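Local coordinates for protein L-2,4-diaminobutyric acid acetyltransferase (Geobacillus sp., PDB 6SLL) that transfers an acetyl group from acetyl-coenzyme A to L-2,4-diaminobutyric acid, a step in the biosynthesis of the chemical chaperone ectoine, at residues 29-33 with 45-51; 71-77 with 88-94. One frame throughout, in Å; residues are numbered along the deposited sequence.

Interaction 1 (29-33 with 45-51); sequences GTRVW and NSPYCYM. With DAB (2,4-diaminobutyric acid), chain D.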
# COMPACT_ATOMS: atom_id res chain seq x y z
N GLY B 29 7.09 -11.22 3.80
CA GLY B 29 7.00 -9.84 4.27
C GLY B 29 8.13 -9.43 5.20
O GLY B 29 8.70 -8.33 5.01
N THR B 30 8.48 -10.29 6.20
CA THR B 30 9.58 -9.92 7.06
C THR B 30 10.89 -9.74 6.37
O THR B 30 11.64 -8.81 6.61
CB THR B 30 9.63 -10.90 8.25
OG1 THR B 30 8.62 -10.51 9.18
CG2 THR B 30 10.98 -10.91 8.91
N ARG B 31 11.24 -10.71 5.48
CA ARG B 31 12.54 -10.62 4.83
C ARG B 31 12.61 -9.46 3.86
O ARG B 31 13.65 -8.82 3.67
CB ARG B 31 12.90 -11.92 4.13
CG ARG B 31 13.27 -13.03 5.12
CD ARG B 31 13.95 -14.32 4.53
NE ARG B 31 13.25 -14.92 3.54
CZ ARG B 31 13.79 -15.58 2.56
NH1 ARG B 31 15.10 -15.65 2.16
NH2 ARG B 31 12.91 -16.17 1.76
N VAL B 32 11.45 -9.16 3.21
CA VAL B 32 11.41 -7.94 2.37
C VAL B 32 11.57 -6.68 3.20
O VAL B 32 12.32 -5.78 2.87
CB VAL B 32 10.08 -7.93 1.54
CG1 VAL B 32 9.93 -6.57 0.88
CG2 VAL B 32 10.12 -9.03 0.53
N TRP B 33 10.87 -6.63 4.37
CA TRP B 33 11.00 -5.52 5.28
C TRP B 33 12.48 -5.31 5.66
O TRP B 33 12.96 -4.19 5.69
CB TRP B 33 10.09 -5.78 6.47
CG TRP B 33 10.15 -4.73 7.55
CD1 TRP B 33 9.49 -3.55 7.60
CD2 TRP B 33 10.98 -4.79 8.75
NE1 TRP B 33 9.81 -2.87 8.75
CE2 TRP B 33 10.70 -3.61 9.47
CE3 TRP B 33 11.82 -5.75 9.26
CZ2 TRP B 33 11.27 -3.36 10.68
CZ3 TRP B 33 12.37 -5.53 10.50
CH2 TRP B 33 12.13 -4.35 11.19
N ASN B 45 8.26 1.00 5.49
CA ASN B 45 6.90 0.73 5.95
C ASN B 45 6.91 -0.38 6.94
O ASN B 45 7.93 -0.96 7.29
CB ASN B 45 5.99 0.40 4.72
CG ASN B 45 6.01 1.58 3.78
OD1 ASN B 45 5.46 2.67 4.14
ND2 ASN B 45 6.62 1.50 2.64
N SER B 46 5.71 -0.66 7.51
CA SER B 46 5.60 -1.71 8.51
C SER B 46 5.80 -3.08 7.89
O SER B 46 5.56 -3.28 6.70
CB SER B 46 4.24 -1.69 9.20
OG SER B 46 3.20 -2.04 8.32
N PRO B 47 6.23 -4.11 8.69
CA PRO B 47 6.27 -5.47 8.17
C PRO B 47 4.93 -5.87 7.57
O PRO B 47 4.89 -6.52 6.53
CB PRO B 47 6.71 -6.27 9.38
CG PRO B 47 7.51 -5.27 10.20
CD PRO B 47 6.84 -3.98 10.02
N TYR B 48 3.86 -5.52 8.25
CA TYR B 48 2.50 -5.86 7.77
C TYR B 48 2.30 -5.34 6.35
O TYR B 48 1.67 -6.04 5.55
CB TYR B 48 1.48 -5.23 8.75
CG TYR B 48 0.06 -5.63 8.50
CD1 TYR B 48 -0.71 -4.93 7.57
CD2 TYR B 48 -0.56 -6.62 9.20
CE1 TYR B 48 -2.01 -5.24 7.37
CE2 TYR B 48 -1.86 -6.98 9.01
CZ TYR B 48 -2.64 -6.29 8.11
OH TYR B 48 -3.96 -6.54 7.89
N CYS B 49 2.75 -4.13 6.03
CA CYS B 49 2.64 -3.61 4.68
C CYS B 49 3.22 -4.55 3.67
O CYS B 49 2.64 -4.80 2.60
CB CYS B 49 3.30 -2.24 4.62
SG CYS B 49 3.21 -1.41 3.02
N TYR B 50 4.42 -5.07 3.94
CA TYR B 50 5.04 -5.98 2.99
C TYR B 50 4.37 -7.31 2.93
O TYR B 50 4.36 -7.94 1.83
CB TYR B 50 6.58 -6.06 3.28
CG TYR B 50 7.22 -4.70 3.14
CD1 TYR B 50 7.41 -4.14 1.88
CD2 TYR B 50 7.58 -3.96 4.24
CE1 TYR B 50 7.91 -2.86 1.74
CE2 TYR B 50 8.08 -2.67 4.09
CZ TYR B 50 8.26 -2.13 2.85
OH TYR B 50 8.68 -0.83 2.75
N MET B 51 3.74 -7.77 3.97
CA MET B 51 2.87 -8.96 3.89
C MET B 51 1.71 -8.69 3.00
O MET B 51 1.34 -9.54 2.16
CB MET B 51 2.37 -9.32 5.32
CG MET B 51 3.41 -9.74 6.21
SD MET B 51 2.81 -10.02 7.91
CE MET B 51 4.38 -10.12 8.73
N DAB D . -2.11 -4.03 12.62
CA DAB D . -2.34 -3.84 11.17
C DAB D . -1.97 -2.40 10.77
O DAB D . -1.95 -1.55 11.67
CB DAB D . -3.71 -4.27 10.69
CG DAB D . -4.77 -3.39 11.14
ND DAB D . -6.09 -3.94 10.66
OXT DAB D . -1.84 -2.20 9.58
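Pro-47 lays its ring over one face of the Trp-33 indole: its CG stands 3.5 Å from the centroid of the five-membered ring and only 4° off the normal, a CH-pi contact. The two side chains run side by side and point the same way. Trp-33 CG lies anti to its backbone N (chi1 177°), which carries the indole across to the start of the other helix. At the edge of this ring sits the backbone O of Asn-45, 3.0 Å from Trp-33 CD1. The Tyr-50 ring also meets the indole rim to rim, neither over the other's face.

Apolar packing continues along Tyr-50, where Val-32 CG1 reaches CD1 at 3.6 Å and Trp-33 CB lies against CD2. Where the backbones come closest, Gly-29, having no side chain, brings its CA to within 3.9 Å of Met-51 N. Helices 29-39 and 47-56 are the helical pair that follows the first strand, 20-22, in this GNAT fold and leads into strand 62-66; their short segments meet at 120° with axes 7.9 Å apart.

The polar bonds lie mainly within 45-51 or lead out of the pair. Ser-46 is the N-cap of helix 47-56, its OG accepting from Cys-49 N at 3.1 Å. Asn-45 OD1 and Ser-46 OG each bond their counterpart in the second subunit, Ser-46 OG and Asn-45 OD1 respectively. Tyr-50 OH, lying somewhat out of the Asn-45 amide plane, takes a bond from Asn-45 ND2 (3.1 Å) and a weak one from Asn-45 N; its further partner is Gln-90. On the far side of helix 47-56, Tyr-48 presents a ring face to diaminobutyric acid, CA of the ligand standing 3.7 Å above its centre. This substrate is bound mainly by the second subunit, whose Thr-125 also bonds Tyr-48 OH.

Interaction 2 (71-77 with 88-94); sequences VGFISAF and VWQVAVA. With COA (coenzyme A), chain F; DAB (2,4-diaminobutyric acid), chain G.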
# COMPACT_ATOMS: atom_id res chain seq x y z
N VAL B 71 17.62 -10.74 -2.27
CA VAL B 71 18.55 -9.70 -2.66
C VAL B 71 17.93 -8.55 -3.41
O VAL B 71 18.59 -7.56 -3.70
CB VAL B 71 19.79 -10.26 -3.35
CG1 VAL B 71 20.59 -11.20 -2.42
CG2 VAL B 71 19.44 -10.89 -4.66
N GLY B 72 16.65 -8.71 -3.85
CA GLY B 72 15.98 -7.64 -4.58
C GLY B 72 14.52 -7.72 -4.38
O GLY B 72 13.92 -8.80 -4.19
N PHE B 73 13.87 -6.56 -4.50
CA PHE B 73 12.37 -6.46 -4.41
C PHE B 73 11.96 -5.28 -5.25
O PHE B 73 12.59 -4.20 -5.23
CB PHE B 73 11.95 -6.27 -2.96
CG PHE B 73 10.47 -6.09 -2.75
CD1 PHE B 73 9.62 -7.14 -2.87
CD2 PHE B 73 9.95 -4.88 -2.35
CE1 PHE B 73 8.27 -7.01 -2.61
CE2 PHE B 73 8.62 -4.69 -2.07
CZ PHE B 73 7.77 -5.78 -2.21
N ILE B 74 10.82 -5.46 -5.93
CA ILE B 74 10.03 -4.34 -6.50
C ILE B 74 8.63 -4.49 -6.08
O ILE B 74 7.97 -5.54 -6.31
CB ILE B 74 10.13 -4.28 -8.07
CG1 ILE B 74 11.45 -4.15 -8.52
CG2 ILE B 74 9.23 -3.12 -8.54
CD1 ILE B 74 11.58 -3.95 -10.00
N SER B 75 8.04 -3.40 -5.53
CA SER B 75 6.61 -3.31 -5.32
C SER B 75 5.99 -2.39 -6.38
O SER B 75 6.53 -1.32 -6.71
CB SER B 75 6.29 -2.78 -3.97
OG SER B 75 6.97 -1.58 -3.68
N ALA B 76 4.82 -2.81 -6.88
CA ALA B 76 4.10 -1.99 -7.83
C ALA B 76 2.67 -2.38 -7.75
O ALA B 76 2.26 -3.44 -7.26
CB ALA B 76 4.62 -2.22 -9.25
N PHE B 77 1.78 -1.53 -8.34
CA PHE B 77 0.34 -1.78 -8.43
C PHE B 77 -0.22 -1.04 -9.60
O PHE B 77 0.31 0.04 -9.98
CB PHE B 77 -0.42 -1.47 -7.13
CG PHE B 77 -0.24 -0.05 -6.67
CD1 PHE B 77 -0.95 1.02 -7.21
CD2 PHE B 77 0.69 0.27 -5.71
CE1 PHE B 77 -0.72 2.33 -6.81
CE2 PHE B 77 0.88 1.58 -5.29
CZ PHE B 77 0.19 2.62 -5.82
N VAL B 88 5.20 2.15 -9.75
CA VAL B 88 6.29 1.42 -9.14
C VAL B 88 6.64 2.13 -7.87
O VAL B 88 7.03 3.34 -7.89
CB VAL B 88 7.49 1.23 -10.05
CG1 VAL B 88 8.61 0.57 -9.32
CG2 VAL B 88 7.09 0.45 -11.30
N TRP B 89 6.48 1.48 -6.72
CA TRP B 89 6.59 2.06 -5.40
C TRP B 89 7.99 1.99 -4.89
O TRP B 89 8.64 3.05 -4.73
CB TRP B 89 5.55 1.40 -4.49
CG TRP B 89 5.46 1.93 -3.09
CD1 TRP B 89 6.20 2.94 -2.49
CD2 TRP B 89 4.53 1.46 -2.10
NE1 TRP B 89 5.77 3.05 -1.20
CE2 TRP B 89 4.77 2.16 -0.93
CE3 TRP B 89 3.55 0.50 -2.13
CZ2 TRP B 89 4.03 1.96 0.22
CZ3 TRP B 89 2.78 0.31 -0.98
CH2 TRP B 89 3.06 1.03 0.17
N GLN B 90 8.54 0.80 -4.60
CA GLN B 90 9.92 0.69 -4.08
C GLN B 90 10.68 -0.32 -4.93
O GLN B 90 10.16 -1.41 -5.21
CB GLN B 90 9.93 0.28 -2.60
CG GLN B 90 9.32 1.35 -1.71
CD GLN B 90 9.37 1.05 -0.24
OE1 GLN B 90 8.91 -0.00 0.20
NE2 GLN B 90 9.94 1.95 0.52
N VAL B 91 11.92 0.02 -5.24
CA VAL B 91 12.89 -0.89 -5.84
C VAL B 91 14.08 -0.96 -4.95
O VAL B 91 14.68 0.12 -4.69
CB VAL B 91 13.26 -0.47 -7.28
CG1 VAL B 91 14.19 -1.44 -7.91
CG2 VAL B 91 12.09 -0.11 -8.15
N ALA B 92 14.49 -2.13 -4.54
CA ALA B 92 15.66 -2.28 -3.65
C ALA B 92 16.50 -3.46 -4.10
O ALA B 92 15.92 -4.53 -4.38
CB ALA B 92 15.18 -2.54 -2.21
N VAL B 93 17.82 -3.29 -4.07
CA VAL B 93 18.73 -4.42 -4.22
C VAL B 93 19.71 -4.30 -3.05
O VAL B 93 20.23 -3.22 -2.72
CB VAL B 93 19.42 -4.38 -5.59
CG1 VAL B 93 20.57 -5.38 -5.70
CG2 VAL B 93 18.40 -4.61 -6.72
N ALA B 94 20.00 -5.42 -2.41
CA ALA B 94 20.93 -5.49 -1.30
C ALA B 94 22.28 -4.96 -1.75
O ALA B 94 22.76 -5.24 -2.85
CB ALA B 94 21.08 -6.94 -0.85
N1A COA F . 26.95 3.77 -10.32
C2A COA F . 26.69 3.97 -11.62
N3A COA F . 25.70 3.45 -12.35
C4A COA F . 24.92 2.59 -11.63
C5A COA F . 25.09 2.35 -10.27
C6A COA F . 26.14 2.97 -9.58
N6A COA F . 26.43 2.79 -8.32
N7A COA F . 24.16 1.39 -9.89
C8A COA F . 23.41 1.15 -10.96
N9A COA F . 23.83 1.90 -12.01
C1B COA F . 23.25 1.92 -13.28
C2B COA F . 23.65 0.71 -14.14
O2B COA F . 24.85 0.94 -14.80
C3B COA F . 22.38 0.56 -14.95
O3B COA F . 22.36 1.68 -15.94
P3B COA F . 22.73 1.43 -17.50
O7A COA F . 21.46 0.65 -17.92
O8A COA F . 23.00 2.83 -18.06
O9A COA F . 23.73 0.16 -17.63
C4B COA F . 21.30 0.93 -13.97
O4B COA F . 21.84 1.86 -13.07
C5B COA F . 20.68 -0.35 -13.39
O5B COA F . 21.72 -1.16 -12.79
P1A COA F . 21.42 -2.49 -11.97
O1A COA F . 22.70 -3.20 -11.79
O2A COA F . 20.26 -3.21 -12.53
O3A COA F . 20.99 -1.82 -10.57
P2A COA F . 21.09 -2.51 -9.11
O4A COA F . 20.67 -3.93 -9.19
O5A COA F . 22.44 -2.22 -8.53
O6A COA F . 19.98 -1.74 -8.33
CBP COA F . 19.07 0.17 -7.18
CCP COA F . 19.75 -0.32 -8.43
CDP COA F . 18.62 1.64 -7.42
CEP COA F . 17.89 -0.68 -6.89
CAP COA F . 20.13 0.06 -6.03
OAP COA F . 21.19 1.02 -6.31
C9P COA F . 19.63 0.31 -4.65
O9P COA F . 18.82 -0.43 -4.05
N8P COA F . 20.14 1.43 -4.09
C7P COA F . 19.92 1.94 -2.83
C6P COA F . 21.22 2.72 -2.27
C5P COA F . 21.37 4.10 -2.82
O5P COA F . 21.29 4.26 -4.09
N4P COA F . 21.67 5.02 -2.09
C3P COA F . 21.89 6.44 -2.57
C2P COA F . 22.04 7.42 -1.17
S1P COA F . 23.66 7.10 -0.54
N DAB G . 10.98 7.19 -1.04
CA DAB G . 9.71 6.50 -1.44
C DAB G . 9.69 5.16 -0.75
O DAB G . 8.60 4.59 -0.75
CB DAB G . 9.61 6.36 -2.97
CG DAB G . 10.58 5.41 -3.59
ND DAB G . 10.35 5.36 -5.07
OXT DAB G . 10.71 4.70 -0.26
O HOH W 1 6.65 -0.94 -1.08
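Ser-75 meets two residues of the antiparallel strand 85-93: its N donates to Gln-90 O (2.9 Å), its O accepts from Trp-89 N (2.8 Å), and Gln-90 N turns to its OG (3.0 Å). Trp-89 is thus an extra residue opposite Ser-75 that interrupts the regular pairing, consistent with the beta bulge of the fourth GNAT strand. With chi1 at 51°, OG sits between its own backbone N and carbonyl carbon, turned toward the other strand. Further along, Phe-73 and Ala-92 exchange two backbone bonds. The tight apolar part lies on the face of Ile-74, Val-88 and Val-91, where Ile-74 CG2 touches Val-88 CG1 at 3.8 Å and Ile-74 CG1 runs beside Val-91 CG1.

The other face, also buried, is polar and joined through a water. It bonds Ser-75 OG, donates to Gln-90 OE1 and rests over the Trp-89 ring; OE1 also bonds Tyr-50 OH. Beyond lies substrate: Gln-90 NE2 donates to OXT of diaminobutyric acid (3.0 Å), whose ND donates to Trp-89 O. A leucine in place of Gln-90 would probably leave that carboxylate without this donor, and Tyr-50 OH and the water without their shared acceptor.

Val-93 N bonds coenzyme A O9P at 3.0 Å, consistent with the GNAT cleft where parallel strands 85-93 and 121-125 splay apart. Helix 102-112 packs against Ile-74, helices 29-39 and 47-56 cover Phe-73 and Ser-75, and strands 62-66 and 121-125 flank the hairpin.

Both contacts are buried, but the centre of interaction 1 is about 15 Å from the centre of the chain, beside the second subunit, and that of interaction 2 about 4 Å. Interaction 1 joins two helices through side-chain packing, whereas interaction 2 joins two strands through mainly backbone bonds. Their elements meet on one face of the sheet: Val-32 CG1 packs on Phe-73 CD2 at 3.6 Å, and Tyr-50 OH probably hydrogen-bonds Gln-90 OE1 at 2.7 Å. Segment 88-94 grips substrate and cofactor within its own chain; segment 45-51 instead offers Tyr-48 to the substrate held by the second subunit, so that Tyr-48 of one chain lines the substrate site of the other.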